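Local coordinates for protein 1-acyl-sn-glycerol-3-phosphate acyltransferase (Thermotoga maritima, PDB 5KYM) that catalyses transfer of an acyl chain to 1-acyl-sn-glycerol 3-phosphate (lysophosphatidic acid), giving phosphatidic acid at the membrane, as a member of the HX4D acyltransferase family, at residues Leu46-Ile49 with Glu50-Gly53; Ser221-Glu224 with Glu225-Tyr229. All blocks are in the same frame, centred on the assembly; numbering follows the deposited sequence.

Contact 1 (Leu46-Ile49 with Glu50-Gly53). With DD9 (nonane), chain F.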
# COMPACT_ATOMS: atom_id res chain seq x y z
N LEU A 46 7.77 -12.21 5.04
CA LEU A 46 7.59 -10.77 5.05
C LEU A 46 8.66 -10.03 4.26
O LEU A 46 8.37 -9.07 3.58
CB LEU A 46 7.48 -10.20 6.49
CG LEU A 46 6.11 -10.41 7.14
CD1 LEU A 46 6.08 -9.75 8.48
CD2 LEU A 46 4.90 -9.91 6.31
N LYS A 47 9.89 -10.51 4.32
CA LYS A 47 11.00 -9.83 3.68
C LYS A 47 10.84 -10.02 2.20
O LYS A 47 11.02 -9.07 1.46
CB LYS A 47 12.33 -10.38 4.20
CG LYS A 47 13.57 -9.60 3.84
CD LYS A 47 13.56 -8.20 4.49
CE LYS A 47 14.23 -7.18 3.59
NZ LYS A 47 15.62 -7.65 3.18
N GLU A 48 10.43 -11.21 1.77
CA GLU A 48 10.22 -11.50 0.33
C GLU A 48 9.16 -10.65 -0.35
O GLU A 48 9.28 -10.38 -1.54
CB GLU A 48 9.87 -12.99 0.11
CG GLU A 48 11.00 -13.98 0.25
CD GLU A 48 12.18 -13.57 -0.58
OE1 GLU A 48 12.00 -13.29 -1.82
OE2 GLU A 48 13.28 -13.45 0.05
N ILE A 49 8.12 -10.31 0.41
CA ILE A 49 7.04 -9.43 0.02
C ILE A 49 7.57 -8.04 -0.16
O ILE A 49 7.28 -7.40 -1.15
CB ILE A 49 5.91 -9.38 1.12
CG1 ILE A 49 5.19 -10.74 1.13
CG2 ILE A 49 4.91 -8.21 0.93
CD1 ILE A 49 4.32 -10.97 2.36
N GLU A 50 8.30 -7.55 0.83
CA GLU A 50 8.92 -6.26 0.76
C GLU A 50 9.82 -6.22 -0.53
O GLU A 50 9.75 -5.28 -1.33
CB GLU A 50 9.67 -6.01 2.06
CG GLU A 50 10.65 -4.84 2.01
CD GLU A 50 11.39 -4.60 3.31
OE1 GLU A 50 11.74 -5.57 3.97
OE2 GLU A 50 11.66 -3.43 3.67
N LYS A 51 10.60 -7.28 -0.77
CA LYS A 51 11.46 -7.32 -1.94
C LYS A 51 10.63 -7.25 -3.20
O LYS A 51 11.02 -6.65 -4.15
CB LYS A 51 12.33 -8.56 -1.94
CG LYS A 51 13.29 -8.56 -0.75
CD LYS A 51 13.76 -9.97 -0.32
CE LYS A 51 14.90 -10.44 -1.18
NZ LYS A 51 14.84 -11.86 -1.52
N PHE A 52 9.46 -7.86 -3.20
CA PHE A 52 8.56 -7.78 -4.35
C PHE A 52 8.12 -6.34 -4.59
O PHE A 52 8.20 -5.81 -5.72
CB PHE A 52 7.37 -8.72 -4.20
CG PHE A 52 6.28 -8.45 -5.17
CD1 PHE A 52 6.41 -8.86 -6.50
CD2 PHE A 52 5.11 -7.77 -4.79
CE1 PHE A 52 5.38 -8.56 -7.41
CE2 PHE A 52 4.10 -7.50 -5.70
CZ PHE A 52 4.23 -7.89 -7.00
N GLY A 53 7.67 -5.70 -3.53
CA GLY A 53 7.27 -4.29 -3.62
C GLY A 53 8.30 -3.48 -4.40
O GLY A 53 8.00 -2.80 -5.37
C1 DD9 F . 7.85 -13.63 -3.35
C2 DD9 F . 6.43 -13.36 -2.87
C3 DD9 F . 5.90 -12.12 -3.56
C4 DD9 F . 4.46 -11.88 -3.14
C5 DD9 F . 4.03 -10.46 -3.52
C6 DD9 F . 2.67 -10.19 -2.91
C7 DD9 F . 1.87 -9.04 -3.52
C8 DD9 F . 0.59 -8.87 -2.68
C9 DD9 F . -0.52 -8.16 -3.46

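Contact 2 (Ser221-Glu224 with Glu225-Tyr229)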
# COMPACT_ATOMS: atom_id res chain seq x y z
N SER A 221 -10.72 15.16 19.65
CA SER A 221 -12.10 15.01 20.11
C SER A 221 -13.01 14.13 19.30
O SER A 221 -13.95 13.67 19.87
CB SER A 221 -12.79 16.32 20.26
OG SER A 221 -11.98 17.39 19.80
N SER A 222 -12.71 13.84 18.03
CA SER A 222 -13.52 12.91 17.20
C SER A 222 -12.82 12.35 16.01
O SER A 222 -11.79 12.82 15.62
CB SER A 222 -14.73 13.63 16.63
OG SER A 222 -14.34 14.68 15.76
N GLU A 223 -13.44 11.35 15.39
CA GLU A 223 -13.00 10.77 14.10
C GLU A 223 -12.90 11.83 13.06
O GLU A 223 -11.98 11.82 12.26
CB GLU A 223 -14.01 9.73 13.60
CG GLU A 223 -13.59 9.04 12.30
CD GLU A 223 -13.90 9.81 11.02
OE1 GLU A 223 -14.69 10.79 11.13
OE2 GLU A 223 -13.40 9.44 9.92
N GLU A 224 -13.89 12.71 13.03
CA GLU A 224 -13.96 13.76 12.04
C GLU A 224 -12.83 14.78 12.14
O GLU A 224 -12.49 15.37 11.14
CB GLU A 224 -15.31 14.47 12.15
CG GLU A 224 -15.78 15.18 10.90
CD GLU A 224 -16.25 16.58 11.23
OE1 GLU A 224 -17.46 16.73 11.52
OE2 GLU A 224 -15.36 17.49 11.26
N GLU A 225 -12.26 14.98 13.32
CA GLU A 225 -11.22 15.99 13.54
C GLU A 225 -9.84 15.43 13.18
O GLU A 225 -8.97 16.15 12.69
CB GLU A 225 -11.27 16.47 14.99
CG GLU A 225 -10.28 17.60 15.33
CD GLU A 225 -10.10 17.80 16.84
OE1 GLU A 225 -11.17 18.03 17.43
OE2 GLU A 225 -8.94 17.75 17.41
N LEU A 226 -9.65 14.16 13.47
CA LEU A 226 -8.44 13.39 13.12
C LEU A 226 -8.29 13.27 11.63
O LEU A 226 -7.19 13.45 11.08
CB LEU A 226 -8.56 11.95 13.72
CG LEU A 226 -7.59 10.86 13.28
CD1 LEU A 226 -6.15 11.18 13.61
CD2 LEU A 226 -7.96 9.57 13.96
N ARG A 227 -9.42 12.96 10.99
CA ARG A 227 -9.47 12.78 9.54
C ARG A 227 -9.03 14.01 8.81
O ARG A 227 -8.25 13.93 7.88
CB ARG A 227 -10.87 12.41 9.09
CG ARG A 227 -10.93 12.05 7.62
CD ARG A 227 -12.30 11.51 7.25
NE ARG A 227 -13.17 12.67 7.20
CZ ARG A 227 -14.26 12.85 7.92
NH1 ARG A 227 -14.70 11.90 8.72
NH2 ARG A 227 -14.92 14.00 7.81
N LYS A 228 -9.52 15.15 9.27
CA LYS A 228 -9.16 16.41 8.69
C LYS A 228 -7.68 16.74 8.85
O LYS A 228 -7.13 17.43 8.00
CB LYS A 228 -10.10 17.49 9.22
CG LYS A 228 -11.55 17.28 8.71
CD LYS A 228 -11.75 16.96 7.20
CE LYS A 228 -11.09 18.00 6.24
NZ LYS A 228 -11.92 19.25 6.08
N TYR A 229 -7.04 16.23 9.91
CA TYR A 229 -5.66 16.60 10.23
C TYR A 229 -4.76 15.84 9.30
O TYR A 229 -3.83 16.39 8.66
CB TYR A 229 -5.34 16.31 11.72
CG TYR A 229 -3.92 16.61 12.14
CD1 TYR A 229 -2.95 15.65 12.07
CD2 TYR A 229 -3.56 17.82 12.67
CE1 TYR A 229 -1.65 15.91 12.41
CE2 TYR A 229 -2.27 18.08 13.06
CZ TYR A 229 -1.32 17.12 12.92
OH TYR A 229 0.01 17.29 13.29

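Contact 1 (Leu46-Ile49 with Glu50-Gly53)
K51 reaches back one turn of helix 38-59 to pair with E48. Its CB rests beside the carbonyl oxygens of E48 and K47. With CG anti to the carbonyl carbon (chi1 -64°), the chain runs back toward the earlier turn, and CG lies 3.2 Å from K47 O, which also accepts the backbone N-H of K51. CD passes this carbonyl toward the carboxylate, and CE lies 3.6 Å from E48 OE2. The bends at chi3 and chi4 then bring NZ to 2.7 Å from E48 OE2, a salt bridge that meets the oxygen on its syn side, 15° out of the carboxylate plane; NZ also lies 3.2 Å from E48 OE1. A long, flexible lysine suits this spacing. E48 OE1 is hydrogen-bonded to Y24 OH of helix 2-34, so the buried glutamate is held from both helices. K51 and R55 come together beside bound phospholipid, with R55 in its pocket, and E48, perhaps with the lipid head group, would help balance the two charges.

K47 and E50 attract more loosely: K47 NZ is 4.5 Å from E50 OE1, beyond a salt bridge, while CE lies nearer that oxygen. Regular i to i+4 bonds carry the backbone, such as G53 N to I49 O at 3.0 Å. F52, one turn after E48, lays one ring face against the nonane, whose C5 lies 3.2 Å from F52 CD2; a flat, apolar ring suits an alkyl chain. E48 lies by one end of that chain, its CB 4.1 Å from C1, and both residues line the nonane pocket. F52 touches I21 and E48 touches Y20 and V28 on helix 2-34, while L46 and I49 pack on T99 and L121 in loops of the acyltransferase fold.

Contact 2 (Ser221-Glu224 with Glu225-Tyr229)
E223 and R227, one turn apart at the start of helix 223-243, supply the ionic part. R227 NH1 lies 2.7 Å from E223 OE1 in a salt bridge and donates to OE2 at 3.0 Å, close to the guanidinium plane and on the syn lone pair. A single nitrogen therefore faces both oxygens, with the planes 39° apart. The bend of E223 at chi2 (-83°) swings its carboxylate toward the arginine. E224 adds a van der Waals contact: its CG lies 3.4 Å from R227 NH2 and its CA over one guanidinium face.

Hydrogen bonds finish the helix start. S222 is the N-cap: its OG accepts weakly from E225 N at 3.2 Å, as suits a short hydroxyl side chain. The same N-H also hydrogen-bonds to S222 O, from above the carbonyl plane. S221 OG donates to E225 OE1 at 2.6 Å, tying loop to first turn, and R227 N bonds to E223 O.

L226 turns to apolar V215, F220 and A176. Glutamates 223 to 225 suit an N-terminus, where their charge would offset the helix dipole; R227 probably neutralises much of buried E223's charge, and a weak bond from L173 N helps satisfy OE2.

Contact 1 comes first along the chain, midway along helix 38-59, which pairs with helix 2-34; contact 2 comes much later, at the start of helix 223-243, the last helix. Their centres are 33 Å apart, with nearest atoms about 25 Å apart, on opposite sides of the chain's centre, and they share no secondary-structure element. The five-stranded mixed sheet belongs to the alpha-beta acyltransferase body that follows the two N-terminal helices. Contact 1 lies in these helices, probably the two-helix motif that positions the active site within the bilayer, and meets bound lipid and nonane. Contact 2 lies in the body, where its helix follows strand 207-211 and packs against helix 174-177.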